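Long-range contacts in YbbR family protein (Desulfitobacterium hafniense, PDB 3LYW), which is of unknown function, this fragment being one all-beta piece, probably a YbbR domain, of a longer YbbR family protein: residues 9-14 / 47-52; 56-61 / 76-81; 2-7 / 28-33. All blocks are in the same frame, centred on the assembly; numbering follows the deposited sequence.

Contact 1: 9-14 / 47-52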
loop_
_atom_site.group_PDB
_atom_site.type_symbol
_atom_site.label_atom_id
_atom_site.label_comp_id
_atom_site.label_asym_id
_atom_site.label_seq_id
_atom_site.Cartn_x
_atom_site.Cartn_y
_atom_site.Cartn_z
ATOM N N LEU A 9 -0.564 -2.377 4.477
ATOM C CA LEU A 9 -0.967 -2.295 3.078
ATOM C C LEU A 9 -2.460 -2.540 2.911
ATOM O O LEU A 9 -3.005 -3.495 3.457
ATOM C CB LEU A 9 -0.178 -3.314 2.251
ATOM C CG LEU A 9 -0.350 -3.260 0.725
ATOM C CD1 LEU A 9 -0.001 -1.877 0.208
ATOM C CD2 LEU A 9 0.532 -4.307 0.072
ATOM N N ILE A 10 -3.107 -1.659 2.158
ATOM C CA ILE A 10 -4.542 -1.728 1.913
ATOM C C ILE A 10 -4.850 -1.898 0.435
ATOM O O ILE A 10 -4.180 -1.316 -0.422
ATOM C CB ILE A 10 -5.238 -0.447 2.404
ATOM C CG1 ILE A 10 -5.094 -0.344 3.919
ATOM C CG2 ILE A 10 -6.705 -0.448 1.994
ATOM C CD1 ILE A 10 -5.541 -1.594 4.656
ATOM N N ALA A 11 -5.858 -2.705 0.131
ATOM C CA ALA A 11 -6.215 -2.906 -1.263
ATOM C C ALA A 11 -7.373 -1.991 -1.632
ATOM O O ALA A 11 -8.346 -1.906 -0.896
ATOM C CB ALA A 11 -6.601 -4.350 -1.492
ATOM N N LYS A 12 -7.260 -1.302 -2.762
ATOM C CA LYS A 12 -8.335 -0.429 -3.220
ATOM C C LYS A 12 -8.966 -1.000 -4.494
ATOM O O LYS A 12 -8.317 -1.700 -5.275
ATOM C CB LYS A 12 -7.801 0.975 -3.491
ATOM C CG LYS A 12 -7.135 1.634 -2.304
ATOM C CD LYS A 12 -8.129 2.004 -1.205
ATOM C CE LYS A 12 -7.436 2.802 -0.100
ATOM N NZ LYS A 12 -8.361 3.168 1.006
ATOM N N ASN A 13 -10.246 -0.706 -4.683
ATOM C CA ASN A 13 -10.990 -1.157 -5.839
ATOM C C ASN A 13 -10.954 -2.657 -6.095
ATOM O O ASN A 13 -10.878 -3.097 -7.240
ATOM C CB ASN A 13 -10.513 -0.387 -7.069
ATOM C CG ASN A 13 -10.630 1.115 -6.885
ATOM O OD1 ASN A 13 -9.635 1.830 -6.890
ATOM N ND2 ASN A 13 -11.849 1.596 -6.709
ATOM N N THR A 14 -11.008 -3.444 -5.025
ATOM C CA THR A 14 -11.025 -4.892 -5.168
ATOM C C THR A 14 -12.304 -5.214 -5.936
ATOM O O THR A 14 -13.392 -4.831 -5.519
ATOM C CB THR A 14 -11.090 -5.599 -3.797
ATOM O OG1 THR A 14 -9.908 -5.303 -3.043
ATOM C CG2 THR A 14 -11.205 -7.114 -3.981
ATOM N N VAL A 47 -2.514 -0.846 -2.779
ATOM C CA VAL A 47 -2.387 -1.463 -4.083
ATOM C C VAL A 47 -3.755 -1.232 -4.716
ATOM O O VAL A 47 -4.782 -1.311 -4.043
ATOM C CB VAL A 47 -2.075 -2.969 -4.000
ATOM C CG1 VAL A 47 -0.646 -3.158 -3.554
ATOM C CG2 VAL A 47 -3.040 -3.673 -3.027
ATOM N N ASP A 48 -3.759 -0.915 -6.004
ATOM C CA ASP A 48 -4.998 -0.638 -6.715
ATOM C C ASP A 48 -5.347 -1.831 -7.601
ATOM O O ASP A 48 -4.694 -2.073 -8.616
ATOM C CB ASP A 48 -4.822 0.626 -7.566
ATOM C CG ASP A 48 -6.137 1.166 -8.087
ATOM O OD1 ASP A 48 -7.167 0.475 -7.934
ATOM O OD2 ASP A 48 -6.139 2.280 -8.650
ATOM N N LEU A 49 -6.386 -2.567 -7.216
ATOM C CA LEU A 49 -6.814 -3.750 -7.963
ATOM C C LEU A 49 -7.844 -3.439 -9.036
ATOM O O LEU A 49 -8.476 -4.338 -9.581
ATOM C CB LEU A 49 -7.391 -4.797 -6.999
ATOM C CG LEU A 49 -6.373 -5.700 -6.285
ATOM C CD1 LEU A 49 -5.247 -4.874 -5.736
ATOM C CD2 LEU A 49 -7.061 -6.471 -5.152
ATOM N N SER A 50 -8.019 -2.162 -9.339
ATOM C CA SER A 50 -8.991 -1.769 -10.347
ATOM C C SER A 50 -8.866 -2.620 -11.600
ATOM O O SER A 50 -7.776 -2.793 -12.136
ATOM C CB SER A 50 -8.815 -0.295 -10.717
ATOM O OG SER A 50 -9.064 0.554 -9.613
ATOM N N GLY A 51 -9.993 -3.174 -12.033
ATOM C CA GLY A 51 -10.040 -3.988 -13.236
ATOM C C GLY A 51 -9.226 -5.264 -13.295
ATOM O O GLY A 51 -8.870 -5.710 -14.382
ATOM N N SER A 52 -8.935 -5.866 -12.150
ATOM C CA SER A 52 -8.158 -7.103 -12.142
ATOM C C SER A 52 -9.024 -8.338 -12.318
ATOM O O SER A 52 -10.186 -8.355 -11.913
ATOM C CB SER A 52 -7.371 -7.238 -10.835
ATOM O OG SER A 52 -6.260 -6.357 -10.805
HETATM O O HOH W 1 -12.399 -3.209 -9.580
#
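A11 pairs with V47 and K12 with D48 in parallel register, the last rungs before both strands run into loops. Three backbone bonds make the ladder: V47 N gives to I10 O (2.9 Å), K12 N to V47 O (2.8 Å) and L49 N to K12 O (2.9 Å). V47 thus bonds to the residues flanking A11, and K12 to those flanking D48, the staggered pattern of parallel strands. On the A11 and V47 face the contact is apolar. V47 CG2 lies 3.9 Å from A11 CB, while V47 CG1 turns the other way to meet both methyls of L9, whose side chain crosses it at about a right angle. Y59 of the adjoining strand 55-63 and V79 of strand 69-85 pack on V47. Beyond the strands, L49 and T14 lie side by side and point the same way, L49 CD2 coming 3.7 Å from T14 OG1; I20 packs on both. On the K12 and D48 face, D48 holds the turn that follows. Its CG is anti to the backbone N (chi1 -167°), which lets OD1 accept S50 N at 3.1 Å from above the carboxylate plane, in an Asx turn, and S50 OG in a short bond from the same face, nearer the plane and on the syn side. With D48 cut back to an alanine, S50 N and OG would probably lose their shared acceptor and the turn would be freer to move. N13 CB comes to 3.1 Å from S50 OG, and a water bonded to N13 O also takes a weak bond from G51 N. The two strands form the one parallel pairing in an otherwise antiparallel mixed sheet, the second finishing in an Asx turn overlapped by a type II beta turn, L49 to S52.

Contact 2: 56-61 / 76-81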
loop_
_atom_site.group_PDB
_atom_site.type_symbol
_atom_site.label_atom_id
_atom_site.label_comp_id
_atom_site.label_asym_id
_atom_site.label_seq_id
_atom_site.Cartn_x
_atom_site.Cartn_y
_atom_site.Cartn_z
ATOM N N GLU A 56 -3.092 -14.748 -10.151
ATOM C CA GLU A 56 -1.993 -14.107 -9.441
ATOM C C GLU A 56 -1.422 -12.990 -10.294
ATOM O O GLU A 56 -1.090 -13.209 -11.459
ATOM C CB GLU A 56 -0.898 -15.135 -9.115
ATOM C CG GLU A 56 0.189 -14.604 -8.178
ATOM C CD GLU A 56 1.135 -15.692 -7.690
ATOM O OE1 GLU A 56 1.988 -16.142 -8.480
ATOM O OE2 GLU A 56 1.019 -16.105 -6.515
ATOM N N HIS A 57 -1.321 -11.797 -9.716
ATOM C CA HIS A 57 -0.796 -10.635 -10.422
ATOM C C HIS A 57 0.108 -9.823 -9.503
ATOM O O HIS A 57 0.048 -9.950 -8.272
ATOM C CB HIS A 57 -1.935 -9.724 -10.882
ATOM C CG HIS A 57 -3.086 -10.459 -11.489
ATOM N ND1 HIS A 57 -2.979 -11.177 -12.657
ATOM C CD2 HIS A 57 -4.362 -10.612 -11.063
ATOM C CE1 HIS A 57 -4.141 -11.746 -12.928
ATOM N NE2 HIS A 57 -4.996 -11.419 -11.978
ATOM N N ASP A 58 0.937 -8.974 -10.105
ATOM C CA ASP A 58 1.825 -8.091 -9.337
ATOM C C ASP A 58 1.225 -6.694 -9.320
ATOM O O ASP A 58 0.677 -6.241 -10.334
ATOM C CB ASP A 58 3.209 -8.019 -9.976
ATOM C CG ASP A 58 3.816 -9.383 -10.180
ATOM O OD1 ASP A 58 3.763 -10.199 -9.236
ATOM O OD2 ASP A 58 4.346 -9.636 -11.280
ATOM N N TYR A 59 1.339 -6.014 -8.184
ATOM C CA TYR A 59 0.802 -4.677 -8.057
ATOM C C TYR A 59 1.846 -3.745 -7.470
ATOM O O TYR A 59 2.591 -4.118 -6.566
ATOM C CB TYR A 59 -0.447 -4.699 -7.168
ATOM C CG TYR A 59 -1.565 -5.558 -7.719
ATOM C CD1 TYR A 59 -2.452 -5.061 -8.679
ATOM C CD2 TYR A 59 -1.731 -6.876 -7.294
ATOM C CE1 TYR A 59 -3.472 -5.853 -9.193
ATOM C CE2 TYR A 59 -2.753 -7.679 -7.812
ATOM C CZ TYR A 59 -3.617 -7.158 -8.757
ATOM O OH TYR A 59 -4.630 -7.946 -9.255
ATOM N N GLU A 60 1.896 -2.532 -8.004
ATOM C CA GLU A 60 2.825 -1.522 -7.534
ATOM C C GLU A 60 2.318 -0.940 -6.218
ATOM O O GLU A 60 1.163 -0.532 -6.114
ATOM C CB GLU A 60 2.933 -0.397 -8.555
ATOM C CG GLU A 60 3.922 0.676 -8.186
ATOM C CD GLU A 60 3.725 1.943 -9.010
ATOM O OE1 GLU A 60 3.485 1.828 -10.231
ATOM O OE2 GLU A 60 3.809 3.050 -8.434
ATOM N N VAL A 61 3.192 -0.884 -5.222
ATOM C CA VAL A 61 2.818 -0.344 -3.925
ATOM C C VAL A 61 2.909 1.174 -3.993
ATOM O O VAL A 61 3.899 1.727 -4.476
ATOM C CB VAL A 61 3.759 -0.859 -2.806
ATOM C CG1 VAL A 61 3.304 -0.308 -1.443
ATOM C CG2 VAL A 61 3.776 -2.365 -2.799
ATOM N N PRO A 76 8.196 -3.290 0.315
ATOM C CA PRO A 76 8.576 -3.593 -1.069
ATOM C C PRO A 76 7.881 -2.668 -2.062
ATOM O O PRO A 76 6.858 -2.069 -1.734
ATOM C CB PRO A 76 8.083 -5.029 -1.256
ATOM C CG PRO A 76 6.939 -5.153 -0.314
ATOM C CD PRO A 76 7.295 -4.309 0.878
ATOM N N ARG A 77 8.438 -2.557 -3.265
ATOM C CA ARG A 77 7.865 -1.703 -4.298
ATOM C C ARG A 77 6.724 -2.407 -5.024
ATOM O O ARG A 77 5.753 -1.771 -5.436
ATOM C CB ARG A 77 8.942 -1.277 -5.299
ATOM C CG ARG A 77 10.095 -0.506 -4.679
ATOM C CD ARG A 77 11.410 -0.825 -5.374
ATOM N NE ARG A 77 12.518 -0.047 -4.827
ATOM C CZ ARG A 77 13.049 -0.245 -3.626
ATOM N NH1 ARG A 77 12.573 -1.199 -2.836
ATOM N NH2 ARG A 77 14.057 0.510 -3.211
ATOM N N VAL A 78 6.846 -3.721 -5.176
ATOM C CA VAL A 78 5.826 -4.513 -5.850
ATOM C C VAL A 78 5.402 -5.705 -4.997
ATOM O O VAL A 78 6.224 -6.314 -4.312
ATOM C CB VAL A 78 6.318 -5.022 -7.218
ATOM C CG1 VAL A 78 5.252 -5.885 -7.877
ATOM C CG2 VAL A 78 6.694 -3.853 -8.114
ATOM N N VAL A 79 4.114 -6.032 -5.044
ATOM C CA VAL A 79 3.580 -7.149 -4.275
ATOM C C VAL A 79 2.753 -8.081 -5.153
ATOM O O VAL A 79 1.944 -7.630 -5.964
ATOM C CB VAL A 79 2.711 -6.661 -3.100
ATOM C CG1 VAL A 79 3.553 -5.872 -2.110
ATOM C CG2 VAL A 79 1.551 -5.822 -3.612
ATOM N N THR A 80 2.961 -9.383 -4.987
ATOM C CA THR A 80 2.235 -10.380 -5.760
ATOM C C THR A 80 1.028 -10.834 -4.935
ATOM O O THR A 80 1.161 -11.239 -3.787
ATOM C CB THR A 80 3.135 -11.593 -6.055
ATOM O OG1 THR A 80 4.300 -11.166 -6.778
ATOM C CG2 THR A 80 2.376 -12.629 -6.866
ATOM N N LEU A 81 -0.156 -10.772 -5.532
ATOM C CA LEU A 81 -1.380 -11.157 -4.838
ATOM C C LEU A 81 -2.240 -12.079 -5.700
ATOM O O LEU A 81 -2.181 -12.038 -6.930
ATOM C CB LEU A 81 -2.203 -9.914 -4.499
ATOM C CG LEU A 81 -1.535 -8.831 -3.655
ATOM C CD1 LEU A 81 -2.490 -7.638 -3.524
ATOM C CD2 LEU A 81 -1.173 -9.384 -2.298
HETATM O O HOH W 2 6.393 1.068 -5.393
#
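Y59 and V79 form a hydrogen-bonded pair in the antiparallel hairpin of strands 55-63 and 69-85, whose axes here run at 155° to each other. The backbone bonds come in reciprocal pairs, Y59 N to V79 O (2.8 Å) with V79 N to Y59 O, and H57 N to L81 O with L81 N to H57 O; V61 N adds a nearly straight bond to R77 O (2.7 Å). Between them, D58 and E60 face T80 and V78 as non-hydrogen-bonded pairs, where CA hydrogens point at carbonyl oxygens, as from D58 CA to V79 O. Most apolar packing is on the face of Y59, V79 and L81. The Y59 and L81 side chains cross at about a right angle, Y59 CD2 lying 3.9 Å from L81 CD1. V61 CG2 touches V79 CG1 at 3.6 Å, with L9 lying against both valines. Polar side chains meet on the other face: T80 OG1 donates to D58 OD1 (2.7 Å) nearly along the carboxylate C-O bond, the two groups lying side by side, while D58 CB rests against V78 CG1. At the loop end, one water donates to both V61 O (2.7 Å) and R77 O (2.9 Å).

Contact 3: 2-7 / 28-33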
loop_
_atom_site.group_PDB
_atom_site.type_symbol
_atom_site.label_atom_id
_atom_site.label_comp_id
_atom_site.label_asym_id
_atom_site.label_seq_id
_atom_site.Cartn_x
_atom_site.Cartn_y
_atom_site.Cartn_z
ATOM N N ASP A 2 12.742 13.457 8.464
ATOM C CA ASP A 2 12.805 12.408 7.438
ATOM C C ASP A 2 12.515 11.044 8.057
ATOM O O ASP A 2 13.329 10.127 7.973
ATOM C CB ASP A 2 14.191 12.388 6.787
ATOM C CG ASP A 2 14.661 13.771 6.387
ATOM O OD1 ASP A 2 13.891 14.495 5.717
ATOM O OD2 ASP A 2 15.800 14.134 6.749
ATOM N N PRO A 3 11.340 10.892 8.681
ATOM C CA PRO A 3 10.954 9.634 9.324
ATOM C C PRO A 3 10.797 8.423 8.410
ATOM O O PRO A 3 10.346 8.541 7.271
ATOM C CB PRO A 3 9.645 10.000 10.012
ATOM C CG PRO A 3 9.039 10.982 9.054
ATOM C CD PRO A 3 10.228 11.860 8.712
ATOM N N THR A 4 11.198 7.262 8.918
ATOM C CA THR A 4 11.061 6.012 8.182
ATOM C C THR A 4 9.822 5.413 8.809
ATOM O O THR A 4 9.770 5.231 10.023
ATOM C CB THR A 4 12.260 5.082 8.406
ATOM O OG1 THR A 4 13.412 5.639 7.766
ATOM C CG2 THR A 4 11.984 3.706 7.814
ATOM N N LEU A 5 8.817 5.132 7.990
ATOM C CA LEU A 5 7.561 4.606 8.495
ATOM C C LEU A 5 7.297 3.162 8.104
ATOM O O LEU A 5 7.817 2.665 7.109
ATOM C CB LEU A 5 6.407 5.471 7.979
ATOM C CG LEU A 5 6.691 6.977 8.011
ATOM C CD1 LEU A 5 5.549 7.735 7.353
ATOM C CD2 LEU A 5 6.908 7.423 9.432
ATOM N N THR A 6 6.481 2.498 8.914
ATOM C CA THR A 6 6.066 1.123 8.665
ATOM C C THR A 6 4.551 1.213 8.564
ATOM O O THR A 6 3.866 1.419 9.571
ATOM C CB THR A 6 6.455 0.204 9.823
ATOM O OG1 THR A 6 7.877 0.253 9.988
ATOM C CG2 THR A 6 6.020 -1.234 9.539
ATOM N N LEU A 7 4.033 1.084 7.347
ATOM C CA LEU A 7 2.599 1.205 7.125
ATOM C C LEU A 7 1.978 -0.124 6.732
ATOM O O LEU A 7 2.648 -0.988 6.151
ATOM C CB LEU A 7 2.334 2.215 6.011
ATOM C CG LEU A 7 3.068 3.545 6.133
ATOM C CD1 LEU A 7 2.855 4.342 4.860
ATOM C CD2 LEU A 7 2.589 4.302 7.357
ATOM N N ARG A 28 7.663 -0.577 4.261
ATOM C CA ARG A 28 8.582 0.369 4.903
ATOM C C ARG A 28 8.768 1.543 3.947
ATOM O O ARG A 28 9.075 1.343 2.769
ATOM C CB ARG A 28 9.928 -0.292 5.174
ATOM C CG ARG A 28 9.848 -1.375 6.211
ATOM C CD ARG A 28 10.426 -0.932 7.539
ATOM N NE ARG A 28 11.755 -1.501 7.749
ATOM C CZ ARG A 28 12.372 -1.554 8.926
ATOM N NH1 ARG A 28 11.782 -1.068 10.010
ATOM N NH2 ARG A 28 13.575 -2.108 9.022
ATOM N N VAL A 29 8.592 2.760 4.459
ATOM C CA VAL A 29 8.705 3.957 3.642
ATOM C C VAL A 29 9.713 4.963 4.185
ATOM O O VAL A 29 9.671 5.326 5.354
ATOM C CB VAL A 29 7.327 4.658 3.523
ATOM C CG1 VAL A 29 7.442 5.920 2.681
ATOM C CG2 VAL A 29 6.302 3.701 2.911
ATOM N N LYS A 30 10.628 5.393 3.323
ATOM C CA LYS A 30 11.622 6.393 3.681
ATOM C C LYS A 30 11.055 7.693 3.155
ATOM O O LYS A 30 10.470 7.734 2.064
ATOM C CB LYS A 30 12.966 6.097 3.018
ATOM C CG LYS A 30 13.663 4.875 3.586
ATOM C CD LYS A 30 15.067 4.742 3.040
ATOM C CE LYS A 30 15.756 3.494 3.568
ATOM N NZ LYS A 30 17.080 3.288 2.909
ATOM N N THR A 31 11.240 8.761 3.919
ATOM C CA THR A 31 10.674 10.045 3.543
ATOM C C THR A 31 11.607 11.216 3.774
ATOM O O THR A 31 12.636 11.088 4.445
ATOM C CB THR A 31 9.419 10.319 4.374
ATOM O OG1 THR A 31 9.807 10.567 5.730
ATOM C CG2 THR A 31 8.495 9.127 4.363
ATOM N N GLU A 32 11.215 12.365 3.229
ATOM C CA GLU A 32 11.975 13.587 3.415
ATOM C C GLU A 32 10.986 14.673 3.801
ATOM O O GLU A 32 9.972 14.866 3.126
ATOM C CB GLU A 32 12.728 13.968 2.136
ATOM C CG GLU A 32 13.663 12.870 1.651
ATOM C CD GLU A 32 14.798 13.382 0.781
ATOM O OE1 GLU A 32 14.536 14.181 -0.140
ATOM O OE2 GLU A 32 15.953 12.969 1.018
ATOM N N GLY A 33 11.280 15.361 4.901
ATOM C CA GLY A 33 10.401 16.411 5.371
ATOM C C GLY A 33 10.108 16.235 6.846
ATOM O O GLY A 33 10.666 15.340 7.489
HETATM O O HOH W 3 13.333 8.121 6.138
#
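L5 and V29 satisfy each other's backbone in full, V29 N reaching L5 O and L5 N reaching V29 O, both at 2.8 Å. Toward the N-terminus of segment 2-7, side chains and water take over most of the bonding. T31 OG1 donates to P3 O at 2.6 Å, in the carbonyl plane and on a lone pair. A chi1 of 70° sets that hydroxyl between T31's own backbone N and carbonyl carbon, where it also lies against P3 CD at 3.3 Å. T31 N gives to a water, which donates to D2 O and shares a bond with T4 OG1. Strand 26-33 lies between strands 4-12 and 69-85 in the mixed sheet, so it is bonded along both edges: R28, K30 and E32 turn their backbones to the second neighbour, and K30 NZ makes a salt bridge with E73. D2 and G33 end the contact with two further bonds, D2 N to G33 O (3.0 Å) and G33 N to D2 OD1 (2.9 Å), the latter oxygen met nearly along its C-O bond. At G33's backbone angles any beta carbon would be jammed against the carbonyl O of E32. On the buried face L7 CD1 meets V29 CG2 at 4.0 Å, and V63 packs on both. On the exposed face R28 lies alongside T6, its CD 3.7 Å from T6 OG1, which sits at the edge of the guanidinium.

All three contacts belong to one mixed sheet. Strand 4-12 is shared by contacts 1 and 3: its N-terminal half pairs with strand 26-33 and its far end with strand 44-48, so their centres stand about 22 Å apart, on opposite sides of the middle of the chain. Contacts 1 and 2 are close, with centres about 10 Å apart, and they touch: V47 CG1 packs on V79 CG2 at 3.5 Å, and S52 OG and Y59 OH, 2.8 Å apart, probably share a hydrogen bond. Contacts 2 and 3 do not touch, their nearest atoms being about 5 Å apart, but strand 69-85 borders strand 26-33. No active site has been assigned to this fragment.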